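Pollen-specific leucine-rich repeat extensin-like protein 1 (PDB 6TME) probably binds RALF signalling peptides through its leucine-rich repeats and, through an extensin-like region, ties their perception to the pollen-tube cell wall. Local coordinates at residues L44-I49 with L112-D117; V80-A85 with L92-I97; S276-L281 with D300-L305; S290-T295 with S314-N319. All blocks are in the same frame, centred on the assembly; numbering follows the deposited sequence.

Interaction 1: residues L44-I49 with L112-D117. With SO4 (sulfate ion), chain P.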
loop_
_atom_site.group_PDB
_atom_site.type_symbol
_atom_site.label_atom_id
_atom_site.label_comp_id
_atom_site.label_asym_id
_atom_site.label_seq_id
_atom_site.Cartn_x
_atom_site.Cartn_y
_atom_site.Cartn_z
ATOM N N LEU A 44 22.792 20.663 -15.323
ATOM C CA LEU A 44 23.435 19.641 -14.498
ATOM C C LEU A 44 24.147 20.250 -13.290
ATOM O O LEU A 44 24.305 19.575 -12.272
ATOM C CB LEU A 44 24.397 18.792 -15.330
ATOM C CG LEU A 44 23.670 17.792 -16.253
ATOM C CD1 LEU A 44 24.612 17.097 -17.221
ATOM C CD2 LEU A 44 22.899 16.747 -15.457
ATOM N N LYS A 45 24.553 21.516 -13.382
ATOM C CA LYS A 45 25.043 22.239 -12.220
ATOM C C LYS A 45 23.984 22.295 -11.119
ATOM O O LYS A 45 24.287 22.099 -9.937
ATOM C CB LYS A 45 25.461 23.644 -12.653
ATOM C CG LYS A 45 25.842 24.550 -11.509
ATOM C CD LYS A 45 26.434 25.874 -11.980
ATOM C CE LYS A 45 26.923 26.687 -10.777
ATOM N NZ LYS A 45 27.120 28.134 -11.068
ATOM N N ARG A 46 22.736 22.555 -11.495
ATOM C CA ARG A 46 21.642 22.508 -10.536
ATOM C C ARG A 46 21.537 21.127 -9.884
ATOM O O ARG A 46 21.300 21.017 -8.673
ATOM C CB ARG A 46 20.351 22.897 -11.243
ATOM C CG ARG A 46 20.131 24.399 -11.260
ATOM C CD ARG A 46 19.141 24.785 -12.313
ATOM N NE ARG A 46 17.906 24.012 -12.189
ATOM C CZ ARG A 46 17.251 23.498 -13.226
ATOM N NH1 ARG A 46 17.707 23.700 -14.457
ATOM N NH2 ARG A 46 16.135 22.801 -13.036
ATOM N N ALA A 47 21.761 20.059 -10.654
ATOM C CA ALA A 47 21.760 18.732 -10.040
ATOM C C ALA A 47 22.960 18.555 -9.128
ATOM O O ALA A 47 22.844 17.942 -8.059
ATOM C CB ALA A 47 21.743 17.629 -11.098
ATOM N N TYR A 48 24.120 19.081 -9.542
ATOM C CA TYR A 48 25.336 18.968 -8.744
ATOM C C TYR A 48 25.148 19.610 -7.374
ATOM O O TYR A 48 25.504 19.025 -6.347
ATOM C CB TYR A 48 26.517 19.622 -9.478
ATOM C CG TYR A 48 27.776 19.697 -8.631
ATOM C CD1 TYR A 48 28.565 18.565 -8.432
ATOM C CD2 TYR A 48 28.159 20.886 -8.000
ATOM C CE1 TYR A 48 29.699 18.610 -7.669
ATOM C CE2 TYR A 48 29.303 20.940 -7.221
ATOM C CZ TYR A 48 30.070 19.793 -7.059
ATOM O OH TYR A 48 31.204 19.795 -6.273
ATOM N N ILE A 49 24.614 20.831 -7.351
ATOM C CA ILE A 49 24.381 21.534 -6.090
ATOM C C ILE A 49 23.409 20.747 -5.201
ATOM O O ILE A 49 23.657 20.539 -4.003
ATOM C CB ILE A 49 23.875 22.958 -6.386
ATOM C CG1 ILE A 49 24.994 23.798 -7.028
ATOM C CG2 ILE A 49 23.312 23.622 -5.112
ATOM C CD1 ILE A 49 24.490 25.074 -7.780
ATOM N N LEU A 112 17.095 19.651 -2.710
ATOM C CA LEU A 112 16.646 18.602 -3.618
ATOM C C LEU A 112 15.559 19.107 -4.556
ATOM O O LEU A 112 15.344 18.513 -5.623
ATOM C CB LEU A 112 16.154 17.387 -2.822
ATOM C CG LEU A 112 17.269 16.698 -2.018
ATOM C CD1 LEU A 112 16.792 15.491 -1.247
ATOM C CD2 LEU A 112 18.441 16.329 -2.927
ATOM N N GLY A 113 14.895 20.213 -4.199
ATOM C CA GLY A 113 13.948 20.847 -5.106
ATOM C C GLY A 113 14.560 21.303 -6.422
ATOM O O GLY A 113 13.816 21.668 -7.346
ATOM N N LEU A 114 15.894 21.293 -6.528
ATOM C CA LEU A 114 16.539 21.652 -7.777
ATOM C C LEU A 114 16.535 20.511 -8.791
ATOM O O LEU A 114 16.818 20.749 -9.965
ATOM C CB LEU A 114 17.978 22.116 -7.506
ATOM C CG LEU A 114 18.122 23.474 -6.792
ATOM C CD1 LEU A 114 19.519 23.653 -6.266
ATOM C CD2 LEU A 114 17.713 24.678 -7.657
ATOM N N LEU A 115 16.220 19.283 -8.377
ATOM C CA LEU A 115 16.252 18.128 -9.279
ATOM C C LEU A 115 14.981 18.060 -10.128
ATOM O O LEU A 115 14.214 17.094 -10.082
ATOM C CB LEU A 115 16.439 16.850 -8.471
ATOM C CG LEU A 115 17.793 16.786 -7.778
ATOM C CD1 LEU A 115 17.876 15.619 -6.781
ATOM C CD2 LEU A 115 18.898 16.691 -8.829
ATOM N N THR A 116 14.770 19.106 -10.931
ATOM C CA THR A 116 13.446 19.313 -11.516
ATOM C C THR A 116 13.110 18.314 -12.608
ATOM O O THR A 116 11.964 18.293 -13.067
ATOM C CB THR A 116 13.301 20.727 -12.093
ATOM O OG1 THR A 116 14.379 20.993 -12.987
ATOM C CG2 THR A 116 13.278 21.795 -10.981
ATOM N N ASP A 117 14.052 17.484 -13.036
ATOM C CA ASP A 117 13.745 16.476 -14.043
ATOM C C ASP A 117 13.470 15.101 -13.447
ATOM O O ASP A 117 13.193 14.164 -14.198
ATOM C CB ASP A 117 14.897 16.390 -15.060
ATOM C CG ASP A 117 15.162 17.731 -15.745
ATOM O OD1 ASP A 117 14.185 18.315 -16.268
ATOM O OD2 ASP A 117 16.323 18.224 -15.710
HETATM S S SO4 P . 24.953 29.441 -13.529
HETATM O O1 SO4 P . 25.390 29.395 -12.137
HETATM O O2 SO4 P . 26.014 28.957 -14.412
HETATM O O3 SO4 P . 24.624 30.823 -13.876
HETATM O O4 SO4 P . 23.768 28.598 -13.687
#

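Interaction 2: residues V80-A85 with L92-I97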
loop_
_atom_site.group_PDB
_atom_site.type_symbol
_atom_site.label_atom_id
_atom_site.label_comp_id
_atom_site.label_asym_id
_atom_site.label_seq_id
_atom_site.Cartn_x
_atom_site.Cartn_y
_atom_site.Cartn_z
ATOM N N VAL A 80 22.346 7.706 -8.880
ATOM C CA VAL A 80 21.820 8.797 -9.691
ATOM C C VAL A 80 21.717 8.290 -11.123
ATOM O O VAL A 80 22.662 7.688 -11.642
ATOM C CB VAL A 80 22.721 10.042 -9.589
ATOM C CG1 VAL A 80 22.173 11.171 -10.454
ATOM C CG2 VAL A 80 22.855 10.476 -8.117
ATOM N N PHE A 81 20.573 8.510 -11.761
ATOM C CA PHE A 81 20.315 7.893 -13.057
ATOM C C PHE A 81 19.890 8.954 -14.055
ATOM O O PHE A 81 18.877 9.625 -13.868
ATOM C CB PHE A 81 19.276 6.784 -12.925
ATOM C CG PHE A 81 19.764 5.614 -12.088
ATOM C CD1 PHE A 81 20.414 4.538 -12.686
ATOM C CD2 PHE A 81 19.623 5.623 -10.703
ATOM C CE1 PHE A 81 20.878 3.470 -11.930
ATOM C CE2 PHE A 81 20.093 4.565 -9.936
ATOM C CZ PHE A 81 20.715 3.471 -10.563
ATOM N N CYS A 82 20.669 9.107 -15.113
ATOM C CA CYS A 82 20.465 10.142 -16.110
ATOM C C CYS A 82 19.743 9.551 -17.315
ATOM O O CYS A 82 19.603 8.333 -17.451
ATOM C CB CYS A 82 21.801 10.782 -16.519
ATOM S SG CYS A 82 22.502 11.909 -15.260
ATOM N N ALA A 83 19.265 10.437 -18.182
ATOM C CA ALA A 83 18.392 10.076 -19.292
ATOM C C ALA A 83 18.280 11.278 -20.228
ATOM O O ALA A 83 18.603 12.404 -19.834
ATOM C CB ALA A 83 16.995 9.656 -18.798
ATOM N N PRO A 84 17.821 11.060 -21.458
ATOM C CA PRO A 84 17.503 12.192 -22.330
ATOM C C PRO A 84 16.300 12.945 -21.797
ATOM O O PRO A 84 15.378 12.356 -21.227
ATOM C CB PRO A 84 17.184 11.535 -23.685
ATOM C CG PRO A 84 17.688 10.126 -23.584
ATOM C CD PRO A 84 17.592 9.764 -22.125
ATOM N N ALA A 85 16.310 14.262 -21.993
ATOM C CA ALA A 85 15.148 15.061 -21.628
ATOM C C ALA A 85 13.911 14.566 -22.365
ATOM O O ALA A 85 13.984 14.114 -23.516
ATOM C CB ALA A 85 15.383 16.536 -21.939
ATOM N N LEU A 92 20.827 16.043 -21.664
ATOM C CA LEU A 92 21.038 15.077 -20.593
ATOM C C LEU A 92 20.480 15.640 -19.295
ATOM O O LEU A 92 20.790 16.783 -18.947
ATOM C CB LEU A 92 22.530 14.786 -20.414
ATOM C CG LEU A 92 22.939 13.661 -19.450
ATOM C CD1 LEU A 92 22.466 12.307 -19.968
ATOM C CD2 LEU A 92 24.455 13.658 -19.238
ATOM N N VAL A 93 19.668 14.838 -18.580
ATOM C CA VAL A 93 19.047 15.256 -17.320
ATOM C C VAL A 93 19.150 14.139 -16.290
ATOM O O VAL A 93 19.273 12.958 -16.635
ATOM C CB VAL A 93 17.556 15.663 -17.487
ATOM C CG1 VAL A 93 17.378 16.738 -18.562
ATOM C CG2 VAL A 93 16.674 14.440 -17.778
ATOM N N VAL A 94 19.121 14.525 -15.015
ATOM C CA VAL A 94 18.991 13.577 -13.909
ATOM C C VAL A 94 17.506 13.252 -13.766
ATOM O O VAL A 94 16.705 14.106 -13.371
ATOM C CB VAL A 94 19.570 14.136 -12.601
ATOM C CG1 VAL A 94 19.219 13.219 -11.426
ATOM C CG2 VAL A 94 21.087 14.306 -12.701
ATOM N N ALA A 95 17.138 12.020 -14.089
ATOM C CA ALA A 95 15.745 11.612 -14.183
ATOM C C ALA A 95 15.339 10.691 -13.059
ATOM O O ALA A 95 14.133 10.482 -12.845
ATOM C CB ALA A 95 15.475 10.900 -15.526
ATOM N N GLY A 96 16.307 10.137 -12.345
ATOM C CA GLY A 96 16.011 9.139 -11.350
ATOM C C GLY A 96 17.020 9.122 -10.225
ATOM O O GLY A 96 18.210 9.386 -10.418
ATOM N N ILE A 97 16.525 8.827 -9.033
ATOM C CA ILE A 97 17.337 8.600 -7.860
ATOM C C ILE A 97 16.900 7.259 -7.301
ATOM O O ILE A 97 15.702 6.998 -7.191
ATOM C CB ILE A 97 17.140 9.723 -6.833
ATOM C CG1 ILE A 97 17.576 11.058 -7.440
ATOM C CG2 ILE A 97 17.834 9.363 -5.534
ATOM C CD1 ILE A 97 19.073 11.243 -7.508
#

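Interaction 3: residues S276-L281 with D300-L305. With SO4 (sulfate ion), chain K.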
loop_
_atom_site.group_PDB
_atom_site.type_symbol
_atom_site.label_atom_id
_atom_site.label_comp_id
_atom_site.label_asym_id
_atom_site.label_seq_id
_atom_site.Cartn_x
_atom_site.Cartn_y
_atom_site.Cartn_z
ATOM N N SER A 276 -24.469 -10.560 2.288
ATOM C CA SER A 276 -24.691 -11.536 1.228
ATOM C C SER A 276 -24.210 -11.031 -0.123
ATOM O O SER A 276 -23.948 -11.839 -1.017
ATOM C CB SER A 276 -26.181 -11.906 1.157
ATOM O OG SER A 276 -26.988 -10.735 1.169
ATOM N N THR A 277 -24.091 -9.713 -0.288
ATOM C CA THR A 277 -23.537 -9.126 -1.504
ATOM C C THR A 277 -22.103 -9.570 -1.782
ATOM O O THR A 277 -21.618 -9.373 -2.902
ATOM C CB THR A 277 -23.584 -7.600 -1.407
ATOM O OG1 THR A 277 -23.063 -7.186 -0.137
ATOM C CG2 THR A 277 -25.014 -7.102 -1.539
ATOM N N LEU A 278 -21.414 -10.163 -0.805
ATOM C CA LEU A 278 -20.049 -10.598 -1.061
ATOM C C LEU A 278 -19.979 -11.679 -2.125
ATOM O O LEU A 278 -18.875 -12.001 -2.577
ATOM C CB LEU A 278 -19.385 -11.077 0.232
ATOM C CG LEU A 278 -19.103 -9.960 1.236
ATOM C CD1 LEU A 278 -18.669 -10.521 2.565
ATOM C CD2 LEU A 278 -18.039 -9.040 0.709
ATOM N N SER A 279 -21.118 -12.225 -2.562
ATOM C CA SER A 279 -21.072 -13.168 -3.675
ATOM C C SER A 279 -20.707 -12.484 -4.981
ATOM O O SER A 279 -20.406 -13.173 -5.958
ATOM C CB SER A 279 -22.405 -13.903 -3.827
ATOM O OG SER A 279 -23.468 -13.015 -4.127
ATOM N N GLY A 280 -20.719 -11.153 -5.019
ATOM C CA GLY A 280 -20.227 -10.413 -6.160
ATOM C C GLY A 280 -18.721 -10.330 -6.288
ATOM O O GLY A 280 -18.226 -9.772 -7.270
ATOM N N LEU A 281 -17.961 -10.861 -5.329
ATOM C CA LEU A 281 -16.502 -10.828 -5.407
ATOM C C LEU A 281 -15.998 -11.951 -6.314
ATOM O O LEU A 281 -15.291 -12.871 -5.902
ATOM C CB LEU A 281 -15.896 -10.913 -4.015
ATOM C CG LEU A 281 -16.304 -9.770 -3.083
ATOM C CD1 LEU A 281 -15.623 -9.926 -1.729
ATOM C CD2 LEU A 281 -16.012 -8.404 -3.719
ATOM N N ASP A 300 -22.420 -20.817 1.681
ATOM C CA ASP A 300 -21.686 -21.163 0.472
ATOM C C ASP A 300 -21.872 -20.125 -0.622
ATOM O O ASP A 300 -21.213 -20.213 -1.661
ATOM C CB ASP A 300 -22.098 -22.553 -0.030
ATOM C CG ASP A 300 -23.564 -22.644 -0.355
ATOM O OD1 ASP A 300 -24.318 -21.729 0.055
ATOM O OD2 ASP A 300 -23.958 -23.623 -1.027
ATOM N N ASN A 301 -22.772 -19.161 -0.412
ATOM C CA ASN A 301 -22.778 -17.944 -1.211
ATOM C C ASN A 301 -21.363 -17.397 -1.334
ATOM O O ASN A 301 -20.948 -16.925 -2.400
ATOM C CB ASN A 301 -23.689 -16.913 -0.549
ATOM C CG ASN A 301 -24.447 -16.090 -1.536
ATOM O OD1 ASN A 301 -24.544 -16.444 -2.711
ATOM N ND2 ASN A 301 -25.001 -14.968 -1.068
ATOM N N ILE A 302 -20.600 -17.497 -0.252
ATOM C CA ILE A 302 -19.261 -16.948 -0.160
ATOM C C ILE A 302 -18.199 -18.028 -0.340
ATOM O O ILE A 302 -17.252 -17.861 -1.108
ATOM C CB ILE A 302 -19.118 -16.223 1.196
ATOM C CG1 ILE A 302 -20.050 -15.008 1.227
ATOM C CG2 ILE A 302 -17.685 -15.849 1.467
ATOM C CD1 ILE A 302 -20.347 -14.486 2.607
ATOM N N CYS A 303 -18.365 -19.164 0.334
ATOM C CA CYS A 303 -17.344 -20.201 0.346
ATOM C C CYS A 303 -17.182 -20.908 -0.993
ATOM O O CYS A 303 -16.170 -21.595 -1.187
ATOM C CB CYS A 303 -17.651 -21.217 1.442
ATOM S SG CYS A 303 -17.587 -20.482 3.112
ATOM N N LYS A 304 -18.122 -20.748 -1.930
ATOM C CA LYS A 304 -17.978 -21.375 -3.238
ATOM C C LYS A 304 -17.665 -20.372 -4.342
ATOM O O LYS A 304 -17.805 -20.695 -5.523
ATOM C CB LYS A 304 -19.218 -22.207 -3.560
ATOM C CG LYS A 304 -19.092 -23.563 -2.874
ATOM C CD LYS A 304 -20.381 -24.346 -2.682
ATOM C CE LYS A 304 -21.024 -24.762 -3.981
ATOM N NZ LYS A 304 -21.834 -25.996 -3.762
ATOM N N LEU A 305 -17.221 -19.169 -3.976
ATOM C CA LEU A 305 -16.733 -18.221 -4.964
ATOM C C LEU A 305 -15.613 -18.864 -5.784
ATOM O O LEU A 305 -14.773 -19.586 -5.234
ATOM C CB LEU A 305 -16.247 -16.948 -4.275
ATOM C CG LEU A 305 -17.332 -15.997 -3.741
ATOM C CD1 LEU A 305 -16.775 -15.032 -2.709
ATOM C CD2 LEU A 305 -18.001 -15.216 -4.861
HETATM S S SO4 K . -22.779 -26.960 0.491
HETATM O O1 SO4 K . -21.851 -27.980 -0.000
HETATM O O2 SO4 K . -22.252 -26.363 1.717
HETATM O O3 SO4 K . -24.066 -27.589 0.784
HETATM O O4 SO4 K . -22.966 -25.929 -0.527
#

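Interaction 4: residues S290-T295 with S314-N319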
loop_
_atom_site.group_PDB
_atom_site.type_symbol
_atom_site.label_atom_id
_atom_site.label_comp_id
_atom_site.label_asym_id
_atom_site.label_seq_id
_atom_site.Cartn_x
_atom_site.Cartn_y
_atom_site.Cartn_z
ATOM N N SER A 290 -10.535 -12.405 9.859
ATOM C CA SER A 290 -10.220 -12.866 11.208
ATOM C C SER A 290 -10.121 -11.691 12.191
ATOM O O SER A 290 -9.902 -10.533 11.811
ATOM C CB SER A 290 -8.920 -13.679 11.210
ATOM O OG SER A 290 -7.797 -12.837 11.058
ATOM N N TYR A 291 -10.309 -12.007 13.473
ATOM C CA TYR A 291 -10.090 -11.076 14.587
ATOM C C TYR A 291 -10.986 -9.849 14.471
ATOM O O TYR A 291 -10.531 -8.706 14.390
ATOM C CB TYR A 291 -8.626 -10.659 14.681
ATOM C CG TYR A 291 -7.723 -11.757 15.131
ATOM C CD1 TYR A 291 -7.567 -12.031 16.487
ATOM C CD2 TYR A 291 -7.007 -12.517 14.204
ATOM C CE1 TYR A 291 -6.748 -13.045 16.910
ATOM C CE2 TYR A 291 -6.179 -13.538 14.614
ATOM C CZ TYR A 291 -6.053 -13.799 15.973
ATOM O OH TYR A 291 -5.221 -14.809 16.408
ATOM N N ASN A 292 -12.283 -10.113 14.453
ATOM C CA ASN A 292 -13.281 -9.063 14.452
ATOM C C ASN A 292 -14.369 -9.478 15.432
ATOM O O ASN A 292 -14.144 -10.306 16.318
ATOM C CB ASN A 292 -13.755 -8.833 13.013
ATOM C CG ASN A 292 -12.840 -7.891 12.266
ATOM O OD1 ASN A 292 -12.732 -6.719 12.620
ATOM N ND2 ASN A 292 -12.166 -8.398 11.243
ATOM N N LYS A 293 -15.560 -8.918 15.272
ATOM C CA LYS A 293 -16.694 -9.293 16.105
ATOM C C LYS A 293 -17.881 -9.676 15.241
ATOM O O LYS A 293 -19.034 -9.414 15.591
ATOM C CB LYS A 293 -17.065 -8.168 17.071
ATOM C CG LYS A 293 -16.274 -8.231 18.350
ATOM C CD LYS A 293 -15.438 -6.997 18.583
ATOM C CE LYS A 293 -16.292 -5.786 18.841
ATOM N NZ LYS A 293 -15.432 -4.633 19.214
ATOM N N PHE A 294 -17.617 -10.302 14.095
ATOM C CA PHE A 294 -18.706 -10.723 13.227
ATOM C C PHE A 294 -19.535 -11.813 13.885
ATOM O O PHE A 294 -19.032 -12.644 14.655
ATOM C CB PHE A 294 -18.193 -11.266 11.903
ATOM C CG PHE A 294 -17.509 -10.255 11.055
ATOM C CD1 PHE A 294 -18.225 -9.218 10.471
ATOM C CD2 PHE A 294 -16.143 -10.357 10.815
ATOM C CE1 PHE A 294 -17.586 -8.278 9.669
ATOM C CE2 PHE A 294 -15.501 -9.416 10.022
ATOM C CZ PHE A 294 -16.223 -8.378 9.441
ATOM N N THR A 295 -20.809 -11.837 13.524
ATOM C CA THR A 295 -21.742 -12.830 14.023
ATOM C C THR A 295 -22.500 -13.432 12.853
ATOM O O THR A 295 -22.479 -12.915 11.730
ATOM C CB THR A 295 -22.720 -12.223 15.035
ATOM O OG1 THR A 295 -23.347 -11.068 14.464
ATOM C CG2 THR A 295 -21.979 -11.812 16.303
ATOM N N SER A 314 -11.497 -16.700 11.304
ATOM C CA SER A 314 -11.287 -17.133 12.667
ATOM C C SER A 314 -11.386 -15.947 13.634
ATOM O O SER A 314 -11.334 -14.786 13.233
ATOM C CB SER A 314 -9.924 -17.818 12.764
ATOM O OG SER A 314 -8.919 -16.861 12.586
ATOM N N TYR A 315 -11.511 -16.254 14.929
ATOM C CA TYR A 315 -11.626 -15.240 15.983
ATOM C C TYR A 315 -12.723 -14.231 15.661
ATOM O O TYR A 315 -12.478 -13.025 15.502
ATOM C CB TYR A 315 -10.295 -14.531 16.219
ATOM C CG TYR A 315 -9.288 -15.493 16.711
ATOM C CD1 TYR A 315 -9.199 -15.790 18.068
ATOM C CD2 TYR A 315 -8.454 -16.165 15.825
ATOM C CE1 TYR A 315 -8.288 -16.713 18.534
ATOM C CE2 TYR A 315 -7.536 -17.092 16.287
ATOM C CZ TYR A 315 -7.463 -17.360 17.640
ATOM O OH TYR A 315 -6.560 -18.275 18.105
ATOM N N ASN A 316 -13.940 -14.758 15.583
ATOM C CA ASN A 316 -15.160 -13.964 15.430
ATOM C C ASN A 316 -16.232 -14.605 16.308
ATOM O O ASN A 316 -15.933 -15.365 17.241
ATOM C CB ASN A 316 -15.533 -13.867 13.946
ATOM C CG ASN A 316 -14.651 -12.857 13.209
ATOM O OD1 ASN A 316 -14.740 -11.660 13.466
ATOM N ND2 ASN A 316 -13.766 -13.342 12.336
ATOM N N PHE A 317 -17.499 -14.315 16.031
ATOM C CA PHE A 317 -18.578 -15.014 16.747
ATOM C C PHE A 317 -19.576 -15.634 15.775
ATOM O O PHE A 317 -20.794 -15.544 15.970
ATOM C CB PHE A 317 -19.316 -14.083 17.704
ATOM C CG PHE A 317 -18.430 -13.404 18.706
ATOM C CD1 PHE A 317 -18.288 -13.914 19.974
ATOM C CD2 PHE A 317 -17.755 -12.243 18.373
ATOM C CE1 PHE A 317 -17.487 -13.297 20.901
ATOM C CE2 PHE A 317 -16.954 -11.612 19.298
ATOM C CZ PHE A 317 -16.821 -12.149 20.572
ATOM N N PHE A 318 -19.092 -16.257 14.703
ATOM C CA PHE A 318 -19.992 -16.981 13.819
ATOM C C PHE A 318 -20.578 -18.187 14.563
ATOM O O PHE A 318 -19.865 -18.912 15.271
ATOM C CB PHE A 318 -19.250 -17.413 12.552
ATOM C CG PHE A 318 -18.724 -16.253 11.713
ATOM C CD1 PHE A 318 -19.599 -15.425 11.010
ATOM C CD2 PHE A 318 -17.361 -15.999 11.622
ATOM C CE1 PHE A 318 -19.115 -14.362 10.239
ATOM C CE2 PHE A 318 -16.879 -14.938 10.867
ATOM C CZ PHE A 318 -17.752 -14.123 10.166
ATOM N N ASN A 319 -21.888 -18.380 14.434
ATOM C CA ASN A 319 -22.563 -19.504 15.072
ATOM C C ASN A 319 -23.064 -20.538 14.071
ATOM O O ASN A 319 -23.697 -21.512 14.481
ATOM C CB ASN A 319 -23.721 -19.019 15.965
ATOM C CG ASN A 319 -24.847 -18.331 15.178
ATOM O OD1 ASN A 319 -24.745 -18.086 13.975
ATOM N ND2 ASN A 319 -25.933 -18.027 15.869
#

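Interaction 1: residues L44-I49 with L112-D117
R46 O, on the helix side facing L112-D117, is met by two carbons of one leucine: L114 CB comes to 3.7 Å of R46 O, and the CD1 methyl follows more loosely. Next to this, the CG2 branch of I49 touches L114 CD1 at 4.0 Å, while L115 pushes its CD2 methyl against A47, 3.8 Å from A47 CB. L115 is the centre of an inverse gamma turn, with a weak T116 N to L114 O bond across it. A47 also leans on V94, which closes this corner from the strand side.

The R46 chain starts beside its own backbone N and bends at chi3 (52°), bringing the guanidinium over to T116 at about a right angle to the threonine side chain. T116 CB lies in the guanidinium plane, at its edge. The modelled 2.5 Å between R46 NH2 and T116 OG1 is too short and badly angled, so no sound bond can be read from it. D117 OD2 stays 5.3 Å from R46 NH2, and D117 itself has a long, weak ion pair with R43. Were R46 replaced by an alanine, T116 would probably lose the guanidinium edge beside it.

K45, extended beyond CG, points to a sulfate that probably came from the crystallisation liquor; its modelled approach is doubtfully short. Small apolar contacts of L114, L115, A47 and I49 thus join helix 43-56 to the loop, with the arginine chain laid beside them, no sound hydrogen bond across, and D117 a charge that R46 may feel at a distance.

Interaction 2: residues V80-A85 with L92-I97
F81 O is shared by two neighbouring amides: A95 N donates at 3.0 Å, lying in the carbonyl plane, and G96 N adds a weak second bond. This is a classic beta bulge, with A95 and G96 both opposite F81 in the antiparallel hairpin. F81 N returns a bond to G96 O at 2.9 Å, tilted 32° from that carbonyl's plane. Past the bulge, A83 and V93 form a hydrogen-bonded pair, V93 N reaching A83 O at 2.9 Å with the donor nearly along the C=O axis. Between these pairs the CA-H of C82 points at V93 O.

Side chains then fill both faces. V80, C82, V94 and I97 share one: V80 CG1, turned anti to its N (chi1 179°), meets V94 CG1 at 3.7 Å, and C82 SG touches V94 CG2 at 3.8 Å. F81, A83 and V93 lie on the other, and A95, turned toward the partner strand at the bulge, sets its CB against A83 CB at 3.8 Å.

Farther out, helix 43-56 backs the face of V80, V94 and I97 through A47, L51 and W54, and the C75-C82 disulfide pins the strand from the same residue that packs on V94. F81, A83, V93 and A95 also meet side chains from the chain of another protein. The hairpin therefore holds by backbone bonding, with one face packed mainly on the helix and the other largely turned to the other protein's chain.

Interaction 3: residues S276-L281 with D300-L305
N301 is held in an uncommon shape, chi1 at -143° and well away from a staggered position, which lays its amide against S276 and S279 without a hydrogen bond across the contact. N301 OD1 lies 3.5 Å from S279 CB. On the other branch, N301 ND2 comes to 3.3 Å of S276 O, but the angle is too poor for a bond. That carbonyl already receives S279 N and, weakly, S279 OG, both from its own 3-10 segment. With the amide of N301 cut back to the methyl of an alanine, S276 O is likely to lose its neighbour and a gap to open beside S279.

Beyond the amide, the L305 methyls lie against backbone carbonyls at the end of the 3-10 segment: CD2 of L305 sits 3.3 Å from S279 O, and CD1 of L305 is 3.7 Å from L278 O. Apolar carbons meet where I302 CG1 comes to 4.1 Å of L278 CB, and both I302 and L281 continue inward to M287.

At the outer end K304 NZ makes a weak bond to a sulfate, probably from the crystallisation liquor, which S324 N also holds. The C303-C325 disulfide secures the short helix 300-303 from behind. L278 and L281 on one side, I302 and L305 on the other, are spaced 24 residues apart, consistent with successive coils of a plant-type leucine-rich-repeat solenoid.

Interaction 4: residues S290-T295 with S314-N319
Y291 and Y315 form an offset stack, planes 7° apart and ring centroids 4.3 Å apart. Both tyrosines set CG beside the backbone N (chi1 -70° and -64°), and this shared turn brings their rings side by side. Y315 CD2 stands over one face of the Y291 ring, near its rim; Y291 OH in turn lies over a face of the Y315 ring, 3.3 Å from Y315 CE2. Y315 CB adds a CH-pi contact to that Y291 face. The F317 ring takes F294 O and, at 3.6 Å from its CE2, K293 CG at its edge, and K349 makes a cation-pi contact with it. F318 runs alongside F294, its CZ 3.4 Å from F294 CB.

Between the rings, backbone bonds link the two loops: Y291 N to S314 O at 3.0 Å, N292 N to Y315 O, and F317 N to F294 O at 2.7 Å. The N316 amide bridges inside. Its OD1 accepts F294 N at 3.2 Å, while ND2 donates to F289 O and F313 O. N292 does the same, probably one coil earlier in the solenoid, giving ND2 to A265 O and F289 O and taking F270 N on OD1.

This is the asparagine ladder of leucine-rich repeats: each buried amide spends both ends on main-chain atoms of neighbouring turns. Backbone bonds and aromatic packing join the loops around it, and S314 OG is the polar atom buried here with no partner in the model.

In the fold
The four contacts fall into two groups at opposite ends of the solenoid. Interactions 1 and 2 have centres 10 Å apart and touch: D117 OD2 lies 3.4 Å from V93 CB, and L44 CD1 packs on L92 CD2 at 4.0 Å, so helix, hairpin and loop form one N-terminal unit. Both meet the chain of another protein, whereas interactions 3 and 4 touch none in the assembly. Those two have centres about 17 Å apart, nearest atoms about 8 Å apart, and their segments alternate along the chain. S290 and S314 of interaction 4 border a glycan attached to the protein. Between the groups, centres are 49 to 54 Å apart.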